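Local coordinates for protein O-ureido-L-serine synthase (Streptomyces lavendulae, PDB 3X44) that catalyses the pyridoxal-phosphate-dependent addition of hydroxyurea to O-acetyl-L-serine, giving O-ureido-L-serine for D-cycloserine biosynthesis, and also makes L-cysteine from sulfide, at residues A[6-11]-A[83-88]; A[207-212]-A[225-230]. The protein carries 1 engineered substitution. One frame throughout, in Å; residues are numbered along the deposited sequence.

Contact 1: residues A[6-11]-A[83-88]; sequences SILDTI and AARGYR
The last turn of helix 73-85 meets a short 3-10 turn, residues 7-10, of the N-terminal segment, with Leu8 as the side chain that reaches Ala84 and Arg85. Its two methyls divide the work. CD2 rests on the methyl of Ala84, Leu8 CD2 to Ala84 CB being 3.8 Å, while Leu8 CD1 comes within 3.5 Å of Arg85 CG, the two chains crossing at a slant where Arg85 CG and CD pass the methyl. Ile7 adds a looser touch, its CG2 4.3 Å from Ala84 CB. Arg85 bends at chi3 (87°), and Leu8 CD1 sits at the edge of its guanidinium, near the plane; the polar end is taken up by a salt bridge to Glu55 of helix 43-56. In the PLP-dependent fold to which the cysteine synthase family belongs, helix 73-85 joins strands 65-70 and 88-94 in a right-handed beta-alpha-beta crossover, and Gly86, with positive phi, turns the chain out of the helix. The 3-10 turn is held by its own bonds: in an ST turn Ser6 OG accepts from Leu8 N at 3.1 Å, and Ile7 O takes both Thr10 N and, at 2.7 Å, Thr10 OG1. Glu258 of a second subunit packs on Ile7 and Ala84, and Arg21 of the same subunit hydrogen-bonds to Ala84 O.

Contact 2: residues A[207-212]-A[225-230]; sequences AMLARG and NFVPGV
The short, weakly bonded helix of about 208-211 runs past an irregular segment, 225-230, and the backbones come closest at Leu209 and Val227, whose CA atoms are 6.8 Å apart, and at Met208 and Asn225. No hydrogen bond crosses between them. Met208 carries most of the contact by laying its chain against backbone and not against another side chain: Met208 CG lies 4.1 Å from Phe226 N, and Met208 SD approaches Asn225 C at 4.2 Å. Its CG stands opposite the backbone N (chi1 -170°), and the chain then bends at chi2 (67°) and again at chi3, which brings the thioether over the Asn225-Phe226 peptide. Beside it Leu209 makes a looser apolar touch, branch to branch, with Leu209 CD1 4.4 Å from Val227 CG1. The side chains of Asn225 and Phe226 start away from the helix and serve other neighbours. Asn225 is gripped at both ends of its amide, OD1 by Lys122 N and ND2 by Leu119 O, while Phe226 stacks edge-to-face with Phe143 and packs on helix 120-135. Arg211 N bonds back to Ala207 O, just ahead of the helix, at 3.0 Å, and Glu202 receives Leu209 N and Ala210 N on its two carboxylate oxygens. The contact is a surface one, joining the helix that follows strand 197-203 to a loop leading toward strand 238-242; that loop borders the active site of this PLP enzyme, with Phe226 about 6 Å from the bound O-ureido-L-serine aldimine, side chain to ligand.

Contact 1 closes before contact 2 opens along the chain, and both belong to the same PLP-dependent enzyme fold. Their centres are 32 Å apart and their nearest atoms about 18 Å, so they do not touch. Contact 1 brings together the segment that leads to strand 16-18 of the mixed sheet and the helix end that leads into strand 88-94 of the parallel sheet, whereas contact 2 lies in the connection between strands 197-203 and 238-242 of the mixed sheet. Contact 1 borders a second subunit, but no other protein chain of the assembly touches the segments of contact 2. The fold thus has one contact beside the subunit interface and the other at the surface near the bound aldimine.

Contact 1: residues A[6-11]-A[83-88]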
loop_
_atom_site.group_PDB
_atom_site.type_symbol
_atom_site.label_atom_id
_atom_site.label_comp_id
_atom_site.label_asym_id
_atom_site.label_seq_id
_atom_site.Cartn_x
_atom_site.Cartn_y
_atom_site.Cartn_z
ATOM N N SER A 6 -11.449 -8.469 8.014
ATOM C CA SER A 6 -11.793 -7.915 9.318
ATOM C C SER A 6 -11.198 -6.533 9.503
ATOM O O SER A 6 -10.180 -6.199 8.900
ATOM C CB SER A 6 -11.288 -8.833 10.437
ATOM O OG SER A 6 -11.410 -8.215 11.710
ATOM N N ILE A 7 -11.842 -5.738 10.349
ATOM C CA ILE A 7 -11.377 -4.387 10.648
ATOM C C ILE A 7 -10.015 -4.469 11.343
ATOM O O ILE A 7 -9.195 -3.549 11.256
ATOM C CB ILE A 7 -12.393 -3.642 11.559
ATOM C CG1 ILE A 7 -11.927 -2.201 11.798
ATOM C CG2 ILE A 7 -12.549 -4.371 12.888
ATOM C CD1 ILE A 7 -12.090 -1.301 10.581
ATOM N N LEU A 8 -9.763 -5.591 12.012
ATOM C CA LEU A 8 -8.492 -5.775 12.714
ATOM C C LEU A 8 -7.327 -5.945 11.740
ATOM O O LEU A 8 -6.162 -5.882 12.141
ATOM C CB LEU A 8 -8.561 -6.990 13.646
ATOM C CG LEU A 8 -9.741 -7.109 14.622
ATOM C CD1 LEU A 8 -9.501 -8.291 15.567
ATOM C CD2 LEU A 8 -9.914 -5.816 15.408
ATOM N N ASP A 9 -7.635 -6.165 10.462
ATOM C CA ASP A 9 -6.585 -6.343 9.462
ATOM C C ASP A 9 -6.049 -4.994 8.977
ATOM O O ASP A 9 -5.149 -4.936 8.137
ATOM C CB ASP A 9 -7.110 -7.163 8.271
ATOM C CG ASP A 9 -7.532 -8.571 8.673
ATOM O OD1 ASP A 9 -6.958 -9.114 9.641
ATOM O OD2 ASP A 9 -8.443 -9.133 8.028
ATOM N N THR A 10 -6.605 -3.911 9.516
ATOM C CA THR A 10 -6.169 -2.568 9.144
ATOM C C THR A 10 -5.293 -1.985 10.236
ATOM O O THR A 10 -4.884 -0.831 10.166
ATOM C CB THR A 10 -7.360 -1.614 8.926
ATOM O OG1 THR A 10 -7.989 -1.338 10.185
ATOM C CG2 THR A 10 -8.371 -2.234 7.967
ATOM N N ILE A 11 -5.012 -2.790 11.256
ATOM C CA ILE A 11 -4.174 -2.337 12.353
ATOM C C ILE A 11 -2.702 -2.271 11.927
ATOM O O ILE A 11 -2.190 -3.174 11.262
ATOM C CB ILE A 11 -4.325 -3.268 13.585
ATOM C CG1 ILE A 11 -5.663 -2.984 14.279
ATOM C CG2 ILE A 11 -3.157 -3.065 14.550
ATOM C CD1 ILE A 11 -6.018 -3.953 15.391
ATOM N N ALA A 83 -14.954 -6.793 20.658
ATOM C CA ALA A 83 -16.192 -6.659 19.899
ATOM C C ALA A 83 -16.063 -7.323 18.532
ATOM O O ALA A 83 -17.007 -7.917 18.029
ATOM C CB ALA A 83 -16.557 -5.180 19.734
ATOM N N ALA A 84 -14.882 -7.237 17.939
ATOM C CA ALA A 84 -14.668 -7.832 16.627
ATOM C C ALA A 84 -14.469 -9.344 16.671
ATOM O O ALA A 84 -14.947 -10.071 15.794
ATOM C CB ALA A 84 -13.470 -7.179 15.954
ATOM N N ARG A 85 -13.782 -9.820 17.701
ATOM C CA ARG A 85 -13.477 -11.236 17.806
ATOM C C ARG A 85 -14.406 -12.105 18.653
ATOM O O ARG A 85 -14.200 -13.319 18.749
ATOM C CB ARG A 85 -12.027 -11.395 18.269
ATOM C CG ARG A 85 -11.028 -11.011 17.193
ATOM C CD ARG A 85 -9.586 -11.225 17.636
ATOM N NE ARG A 85 -9.120 -12.587 17.375
ATOM C CZ ARG A 85 -8.785 -13.056 16.178
ATOM N NH1 ARG A 85 -8.858 -12.278 15.103
ATOM N NH2 ARG A 85 -8.372 -14.309 16.053
ATOM N N GLY A 86 -15.427 -11.497 19.248
ATOM C CA GLY A 86 -16.370 -12.254 20.055
ATOM C C GLY A 86 -15.973 -12.469 21.505
ATOM O O GLY A 86 -16.174 -13.553 22.052
ATOM N N TYR A 87 -15.414 -11.439 22.132
ATOM C CA TYR A 87 -15.013 -11.523 23.530
ATOM C C TYR A 87 -15.746 -10.477 24.366
ATOM O O TYR A 87 -16.421 -9.590 23.832
ATOM C CB TYR A 87 -13.503 -11.301 23.676
ATOM C CG TYR A 87 -12.656 -12.388 23.058
ATOM C CD1 TYR A 87 -12.741 -13.703 23.511
ATOM C CD2 TYR A 87 -11.788 -12.103 22.003
ATOM C CE1 TYR A 87 -11.979 -14.714 22.924
ATOM C CE2 TYR A 87 -11.026 -13.107 21.414
ATOM C CZ TYR A 87 -11.129 -14.409 21.877
ATOM O OH TYR A 87 -10.384 -15.408 21.295
ATOM N N ARG A 88 -15.623 -10.610 25.682
ATOM C CA ARG A 88 -16.216 -9.669 26.619
ATOM C C ARG A 88 -15.013 -8.938 27.202
ATOM O O ARG A 88 -13.963 -9.547 27.406
ATOM C CB ARG A 88 -16.980 -10.411 27.723
ATOM C CG ARG A 88 -18.375 -10.876 27.313
ATOM C CD ARG A 88 -18.720 -12.241 27.914
ATOM N NE ARG A 88 -20.101 -12.636 27.641
ATOM C CZ ARG A 88 -20.622 -13.821 27.951
ATOM N NH1 ARG A 88 -19.878 -14.744 28.551
ATOM N NH2 ARG A 88 -21.891 -14.085 27.670
#

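Contact 2: residues A[207-212]-A[225-230]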
loop_
_atom_site.group_PDB
_atom_site.type_symbol
_atom_site.label_atom_id
_atom_site.label_comp_id
_atom_site.label_asym_id
_atom_site.label_seq_id
_atom_site.Cartn_x
_atom_site.Cartn_y
_atom_site.Cartn_z
ATOM N N ALA A 207 8.762 11.756 36.818
ATOM C CA ALA A 207 10.030 11.171 36.395
ATOM C C ALA A 207 10.314 9.950 37.265
ATOM O O ALA A 207 11.200 9.967 38.126
ATOM C CB ALA A 207 11.144 12.193 36.530
ATOM N N MET A 208 9.534 8.900 37.035
ATOM C CA MET A 208 9.648 7.650 37.777
ATOM C C MET A 208 10.963 6.918 37.510
ATOM O O MET A 208 11.623 6.455 38.438
ATOM C CB MET A 208 8.463 6.741 37.423
ATOM C CG MET A 208 8.312 5.505 38.299
ATOM S SD MET A 208 7.866 5.909 39.998
ATOM C CE MET A 208 9.343 5.457 40.841
ATOM N N LEU A 209 11.344 6.814 36.243
ATOM C CA LEU A 209 12.569 6.117 35.869
ATOM C C LEU A 209 13.833 6.916 36.165
ATOM O O LEU A 209 14.838 6.358 36.612
ATOM C CB LEU A 209 12.528 5.762 34.382
ATOM C CG LEU A 209 13.637 4.876 33.816
ATOM C CD1 LEU A 209 13.694 3.548 34.573
ATOM C CD2 LEU A 209 13.368 4.635 32.338
ATOM N N ALA A 210 13.782 8.221 35.917
ATOM C CA ALA A 210 14.937 9.078 36.146
ATOM C C ALA A 210 15.210 9.339 37.622
ATOM O O ALA A 210 16.348 9.202 38.080
ATOM C CB ALA A 210 14.763 10.403 35.404
ATOM N N ARG A 211 14.171 9.696 38.372
ATOM C CA ARG A 211 14.346 9.994 39.789
ATOM C C ARG A 211 13.434 9.230 40.740
ATOM O O ARG A 211 13.464 9.462 41.949
ATOM C CB ARG A 211 14.166 11.491 40.015
ATOM C CG ARG A 211 14.854 12.344 38.965
ATOM C CD ARG A 211 15.049 13.767 39.449
ATOM N NE ARG A 211 14.019 14.660 38.930
ATOM C CZ ARG A 211 13.950 15.067 37.666
ATOM N NH1 ARG A 211 14.856 14.660 36.786
ATOM N NH2 ARG A 211 12.971 15.878 37.280
ATOM N N GLY A 212 12.626 8.322 40.209
ATOM C CA GLY A 212 11.734 7.564 41.065
ATOM C C GLY A 212 10.610 8.423 41.616
ATOM O O GLY A 212 10.121 8.199 42.725
ATOM N N ASN A 225 2.782 4.593 37.995
ATOM C CA ASN A 225 3.566 4.754 39.221
ATOM C C ASN A 225 4.411 3.544 39.625
ATOM O O ASN A 225 4.413 3.132 40.787
ATOM C CB ASN A 225 2.663 5.180 40.388
ATOM C CG ASN A 225 1.437 4.302 40.541
ATOM O OD1 ASN A 225 1.062 3.567 39.627
ATOM N ND2 ASN A 225 0.802 4.377 41.709
ATOM N N PHE A 226 5.130 2.992 38.654
ATOM C CA PHE A 226 6.026 1.856 38.863
ATOM C C PHE A 226 6.811 1.646 37.568
ATOM O O PHE A 226 6.449 2.199 36.521
ATOM C CB PHE A 226 5.242 0.581 39.229
ATOM C CG PHE A 226 4.187 0.190 38.218
ATOM C CD1 PHE A 226 2.842 0.466 38.453
ATOM C CD2 PHE A 226 4.540 -0.454 37.032
ATOM C CE1 PHE A 226 1.853 0.109 37.516
ATOM C CE2 PHE A 226 3.564 -0.814 36.093
ATOM C CZ PHE A 226 2.218 -0.530 36.339
ATOM N N VAL A 227 7.897 0.880 37.636
ATOM C CA VAL A 227 8.695 0.602 36.443
ATOM C C VAL A 227 8.160 -0.703 35.847
ATOM O O VAL A 227 8.247 -1.765 36.475
ATOM C CB VAL A 227 10.194 0.437 36.778
ATOM C CG1 VAL A 227 10.982 0.163 35.503
ATOM C CG2 VAL A 227 10.719 1.689 37.472
ATOM N N PRO A 228 7.594 -0.637 34.629
ATOM C CA PRO A 228 7.036 -1.817 33.958
ATOM C C PRO A 228 8.029 -2.949 33.711
ATOM O O PRO A 228 9.189 -2.716 33.365
ATOM C CB PRO A 228 6.470 -1.261 32.649
ATOM C CG PRO A 228 6.329 0.219 32.879
ATOM C CD PRO A 228 7.454 0.577 33.803
ATOM N N GLY A 229 7.552 -4.178 33.886
ATOM C CA GLY A 229 8.393 -5.341 33.679
ATOM C C GLY A 229 8.924 -5.540 32.267
ATOM O O GLY A 229 10.022 -6.058 32.094
ATOM N N VAL A 230 8.167 -5.138 31.248
ATOM C CA VAL A 230 8.627 -5.324 29.876
ATOM C C VAL A 230 9.774 -4.398 29.475
ATOM O O VAL A 230 10.435 -4.624 28.458
ATOM C CB VAL A 230 7.482 -5.128 28.849
ATOM C CG1 VAL A 230 6.345 -6.086 29.145
ATOM C CG2 VAL A 230 7.006 -3.691 28.864
#